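Local coordinates for protein pseudoalteromonas arctica PAMC 21717 (Pseudoalteromonas arctica, PDB 5YL7) that probably hydrolyses peptide bonds as a cold-active, calcium-binding serine protease of the subtilase family, at residues A[244-258]-A[275-287]. Numbering follows the deposited sequence.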
loop_
_atom_site.group_PDB
_atom_site.type_symbol
_atom_site.label_atom_id
_atom_site.label_comp_id
_atom_site.label_asym_id
_atom_site.label_seq_id
_atom_site.Cartn_x
_atom_site.Cartn_y
_atom_site.Cartn_z
ATOM N N ALA A 244 -5.867 4.832 -8.975
ATOM C CA ALA A 244 -4.426 5.145 -9.095
ATOM C C ALA A 244 -3.796 4.057 -9.947
ATOM O O ALA A 244 -4.374 2.957 -10.046
ATOM C CB ALA A 244 -3.781 5.286 -7.721
ATOM N N PRO A 245 -2.593 4.273 -10.476
ATOM C CA PRO A 245 -1.957 3.221 -11.245
ATOM C C PRO A 245 -1.599 2.033 -10.432
ATOM O O PRO A 245 -0.810 2.101 -9.484
ATOM C CB PRO A 245 -0.706 3.956 -11.819
ATOM C CG PRO A 245 -0.483 5.048 -10.912
ATOM C CD PRO A 245 -1.815 5.524 -10.495
ATOM N N GLY A 246 -2.100 0.849 -10.829
ATOM C CA GLY A 246 -1.674 -0.428 -10.361
ATOM C C GLY A 246 -1.092 -1.376 -11.369
ATOM O O GLY A 246 -0.669 -2.456 -11.045
ATOM N N GLY A 247 -1.151 -0.919 -12.641
ATOM C CA GLY A 247 -0.528 -1.675 -13.741
ATOM C C GLY A 247 -1.416 -2.718 -14.345
ATOM O O GLY A 247 -2.371 -3.196 -13.745
ATOM N N ALA A 248 -1.104 -3.029 -15.591
ATOM C CA ALA A 248 -1.856 -4.068 -16.346
ATOM C C ALA A 248 -0.857 -4.871 -17.141
ATOM O O ALA A 248 -0.512 -4.411 -18.281
ATOM C CB ALA A 248 -2.944 -3.459 -17.157
ATOM N N GLN A 249 -0.436 -6.010 -16.623
ATOM C CA GLN A 249 0.602 -6.832 -17.199
ATOM C C GLN A 249 -0.000 -7.957 -17.978
ATOM O O GLN A 249 -1.120 -8.424 -17.703
ATOM C CB GLN A 249 1.448 -7.410 -16.058
ATOM C CG GLN A 249 2.246 -6.358 -15.246
ATOM C CD GLN A 249 3.006 -7.026 -14.140
ATOM O OE1 GLN A 249 2.448 -7.749 -13.316
ATOM N NE2 GLN A 249 4.364 -6.825 -14.087
ATOM N N SER A 250 0.777 -8.494 -18.938
ATOM C CA SER A 250 0.341 -9.678 -19.685
ATOM C C SER A 250 1.301 -10.811 -19.537
ATOM O O SER A 250 1.086 -11.901 -20.096
ATOM C CB SER A 250 0.000 -9.376 -21.135
ATOM O OG SER A 250 1.165 -9.112 -21.924
ATOM N N PHE A 251 2.376 -10.651 -18.720
ATOM C CA PHE A 251 3.351 -11.718 -18.456
ATOM C C PHE A 251 4.119 -11.328 -17.185
ATOM O O PHE A 251 4.050 -10.155 -16.756
ATOM C CB PHE A 251 4.258 -11.959 -19.647
ATOM C CG PHE A 251 5.083 -10.820 -20.050
ATOM C CD1 PHE A 251 4.694 -9.832 -20.918
ATOM C CD2 PHE A 251 6.443 -10.710 -19.574
ATOM C CE1 PHE A 251 5.414 -8.780 -21.289
ATOM C CE2 PHE A 251 7.172 -9.655 -19.955
ATOM C CZ PHE A 251 6.700 -8.718 -20.805
ATOM N N ALA A 252 4.844 -12.301 -16.604
ATOM C CA ALA A 252 5.515 -12.011 -15.323
ATOM C C ALA A 252 6.615 -10.999 -15.503
ATOM O O ALA A 252 7.377 -11.010 -16.394
ATOM C CB ALA A 252 6.024 -13.325 -14.688
ATOM N N ASN A 253 6.592 -10.040 -14.579
ATOM C CA ASN A 253 7.582 -8.961 -14.569
ATOM C C ASN A 253 7.550 -8.059 -15.784
ATOM O O ASN A 253 8.473 -7.333 -16.065
ATOM C CB ASN A 253 9.056 -9.517 -14.381
ATOM C CG ASN A 253 9.946 -8.511 -13.742
ATOM O OD1 ASN A 253 9.547 -7.817 -12.813
ATOM N ND2 ASN A 253 11.192 -8.436 -14.170
ATOM N N ASP A 254 6.395 -8.028 -16.492
ATOM C CA ASP A 254 6.198 -7.106 -17.604
ATOM C C ASP A 254 6.371 -5.652 -17.142
ATOM O O ASP A 254 5.719 -5.250 -16.136
ATOM C CB ASP A 254 4.729 -7.376 -18.091
ATOM C CG ASP A 254 4.206 -6.478 -19.197
ATOM O OD1 ASP A 254 4.874 -5.579 -19.669
ATOM O OD2 ASP A 254 3.006 -6.805 -19.532
ATOM N N SER A 255 7.106 -4.806 -17.870
ATOM C CA SER A 255 7.357 -3.460 -17.550
ATOM C C SER A 255 6.164 -2.532 -17.629
ATOM O O SER A 255 6.240 -1.350 -17.266
ATOM C CB SER A 255 8.573 -2.912 -18.255
ATOM O OG SER A 255 8.295 -2.933 -19.675
ATOM N N GLU A 256 5.051 -3.067 -18.153
ATOM C CA GLU A 256 3.767 -2.352 -18.033
ATOM C C GLU A 256 3.267 -2.310 -16.574
ATOM O O GLU A 256 2.330 -1.562 -16.237
ATOM C CB GLU A 256 2.677 -2.993 -18.894
ATOM C CG GLU A 256 2.917 -2.884 -20.406
ATOM C CD GLU A 256 2.878 -1.506 -20.863
ATOM O OE1 GLU A 256 1.731 -0.949 -20.960
ATOM O OE2 GLU A 256 3.863 -0.811 -21.000
ATOM N N GLY A 257 3.859 -3.105 -15.667
ATOM C CA GLY A 257 3.507 -3.071 -14.239
ATOM C C GLY A 257 4.091 -1.896 -13.500
ATOM O O GLY A 257 4.725 -1.008 -14.067
ATOM N N VAL A 258 3.953 -2.011 -12.194
ATOM C CA VAL A 258 4.457 -1.003 -11.244
ATOM C C VAL A 258 5.791 -1.494 -10.684
ATOM O O VAL A 258 5.872 -2.617 -10.166
ATOM C CB VAL A 258 3.427 -0.717 -10.134
ATOM C CG1 VAL A 258 4.057 0.040 -9.002
ATOM C CG2 VAL A 258 2.213 -0.053 -10.677
ATOM N N GLY A 275 11.389 -5.155 -9.137
ATOM C CA GLY A 275 10.469 -5.923 -9.919
ATOM C C GLY A 275 9.175 -5.199 -10.188
ATOM O O GLY A 275 8.770 -4.279 -9.485
ATOM N N TYR A 276 8.581 -5.581 -11.350
ATOM C CA TYR A 276 7.296 -5.052 -11.771
ATOM C C TYR A 276 6.186 -5.966 -11.361
ATOM O O TYR A 276 6.203 -7.131 -11.661
ATOM C CB TYR A 276 7.226 -4.873 -13.324
ATOM C CG TYR A 276 8.202 -3.966 -13.942
ATOM C CD1 TYR A 276 7.988 -2.595 -14.087
ATOM C CD2 TYR A 276 9.383 -4.485 -14.483
ATOM C CE1 TYR A 276 8.922 -1.767 -14.718
ATOM C CE2 TYR A 276 10.305 -3.644 -15.117
ATOM C CZ TYR A 276 10.044 -2.362 -15.232
ATOM O OH TYR A 276 10.945 -1.461 -15.858
ATOM N N SER A 277 5.191 -5.401 -10.634
ATOM C CA SER A 277 4.053 -6.155 -10.141
ATOM C C SER A 277 2.791 -5.443 -10.554
ATOM O O SER A 277 2.829 -4.316 -11.044
ATOM C CB SER A 277 4.092 -6.307 -8.643
ATOM O OG SER A 277 5.127 -7.244 -8.235
ATOM N N GLN A 278 1.664 -6.034 -10.331
ATOM C CA GLN A 278 0.366 -5.394 -10.626
ATOM C C GLN A 278 -0.682 -5.720 -9.585
ATOM O O GLN A 278 -0.624 -6.758 -8.956
ATOM C CB GLN A 278 -0.191 -5.782 -11.979
ATOM C CG GLN A 278 -0.588 -7.208 -12.136
ATOM C CD GLN A 278 -1.321 -7.557 -13.414
ATOM O OE1 GLN A 278 -1.554 -6.727 -14.253
ATOM N NE2 GLN A 278 -1.723 -8.789 -13.509
ATOM N N GLY A 279 -1.656 -4.790 -9.482
ATOM C CA GLY A 279 -2.820 -5.048 -8.641
ATOM C C GLY A 279 -3.309 -3.794 -8.098
ATOM O O GLY A 279 -2.691 -2.722 -8.051
ATOM N N THR A 280 -4.539 -3.872 -7.520
ATOM C CA THR A 280 -5.014 -2.806 -6.620
ATOM C C THR A 280 -4.038 -2.669 -5.429
ATOM O O THR A 280 -3.953 -1.542 -4.896
ATOM C CB THR A 280 -6.448 -2.956 -6.178
ATOM O OG1 THR A 280 -6.607 -4.172 -5.498
ATOM C CG2 THR A 280 -7.421 -2.800 -7.314
ATOM N N SER A 281 -3.265 -3.676 -5.121
ATOM C CA SER A 281 -2.245 -3.592 -4.089
ATOM C C SER A 281 -1.130 -2.594 -4.425
ATOM O O SER A 281 -0.471 -2.152 -3.527
ATOM C CB SER A 281 -1.518 -4.930 -3.960
ATOM O OG SER A 281 -2.230 -5.881 -3.207
ATOM N N MET A 282 -0.905 -2.343 -5.717
ATOM C CA MET A 282 0.105 -1.419 -6.205
ATOM C C MET A 282 -0.480 -0.048 -6.336
ATOM O O MET A 282 0.223 0.962 -6.179
ATOM C CB MET A 282 0.705 -1.877 -7.521
ATOM C CG MET A 282 1.777 -3.000 -7.484
ATOM S SD MET A 282 1.210 -4.599 -6.887
ATOM C CE MET A 282 1.874 -4.574 -5.233
ATOM N N ALA A 283 -1.785 0.043 -6.616
ATOM C CA ALA A 283 -2.473 1.349 -6.687
ATOM C C ALA A 283 -2.605 1.983 -5.314
ATOM O O ALA A 283 -2.350 3.184 -5.130
ATOM C CB ALA A 283 -3.845 1.120 -7.336
ATOM N N ALA A 284 -3.013 1.213 -4.316
ATOM C CA ALA A 284 -3.185 1.740 -2.945
ATOM C C ALA A 284 -1.986 2.493 -2.398
ATOM O O ALA A 284 -2.201 3.610 -1.905
ATOM C CB ALA A 284 -3.672 0.629 -2.005
ATOM N N PRO A 285 -0.784 1.988 -2.505
ATOM C CA PRO A 285 0.384 2.749 -1.870
ATOM C C PRO A 285 0.660 4.011 -2.628
ATOM O O PRO A 285 1.259 4.918 -2.019
ATOM C CB PRO A 285 1.510 1.744 -1.885
ATOM C CG PRO A 285 1.094 0.753 -2.963
ATOM C CD PRO A 285 -0.347 0.595 -2.785
ATOM N N HIS A 286 0.304 4.146 -3.895
ATOM C CA HIS A 286 0.364 5.475 -4.531
ATOM C C HIS A 286 -0.499 6.427 -3.785
ATOM O O HIS A 286 -0.118 7.609 -3.512
ATOM C CB HIS A 286 -0.016 5.400 -6.001
ATOM C CG HIS A 286 1.004 4.781 -6.933
ATOM N ND1 HIS A 286 1.078 3.446 -7.218
ATOM C CD2 HIS A 286 2.012 5.370 -7.671
ATOM C CE1 HIS A 286 2.081 3.282 -8.081
ATOM N NE2 HIS A 286 2.649 4.421 -8.390
ATOM N N VAL A 287 -1.732 6.029 -3.473
ATOM C CA VAL A 287 -2.668 6.883 -2.764
ATOM C C VAL A 287 -2.224 7.123 -1.300
ATOM O O VAL A 287 -2.339 8.274 -0.836
ATOM C CB VAL A 287 -4.078 6.312 -2.850
ATOM C CG1 VAL A 287 -5.101 7.155 -2.098
ATOM C CG2 VAL A 287 -4.451 6.110 -4.273
HETATM O O HOH W 1 4.356 -9.829 -12.620
#
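At the N-terminal end of helix 280-297, beside the probable nucleophile Ser-281, Gly-279 is bonded to Gly-246 of the loop after strand 242-245. Gly-279, the N-cap residue, opens the Gly-Thr-Ser sequence found here as in other subtilases. Its N-H donates to Gly-246 O, N to O 3.0 Å. Ser-281 OG is hydrogen-bonded to His-100 NE2, consistent with a Ser-His-Asp triad completed by Asp-41. Val-258 and Ser-277 form a hydrogen-bonded antiparallel pair at the end of the hairpin of strands 258-263 and 272-277, with Val-258 N 2.8 Å from Ser-277 O. Asn-253 OD1 takes the N-H of Tyr-276 at 2.8 Å from N, nearly along its C=O axis. Ser-255 CA sits over one face of the Tyr-276 ring, 3.5 Å from its centroid. Gln-249 NE2 bonds Asp-254 O in the amide plane and only weakly Tyr-276 O. Gln-278 OE1 accepts from Gln-249 N at 2.7 Å in a nearly straight bond (175°). Gln-278 CG lies between the backbone N and the carbonyl carbon (chi1 66°), and the chain then runs extended. Pro-245 CG lies over one face of the His-286 ring, on the helix. His-286 bonds through ND1 to Met-282 O and through NE2 to His-13 ND1 together help fix the ring's rotation.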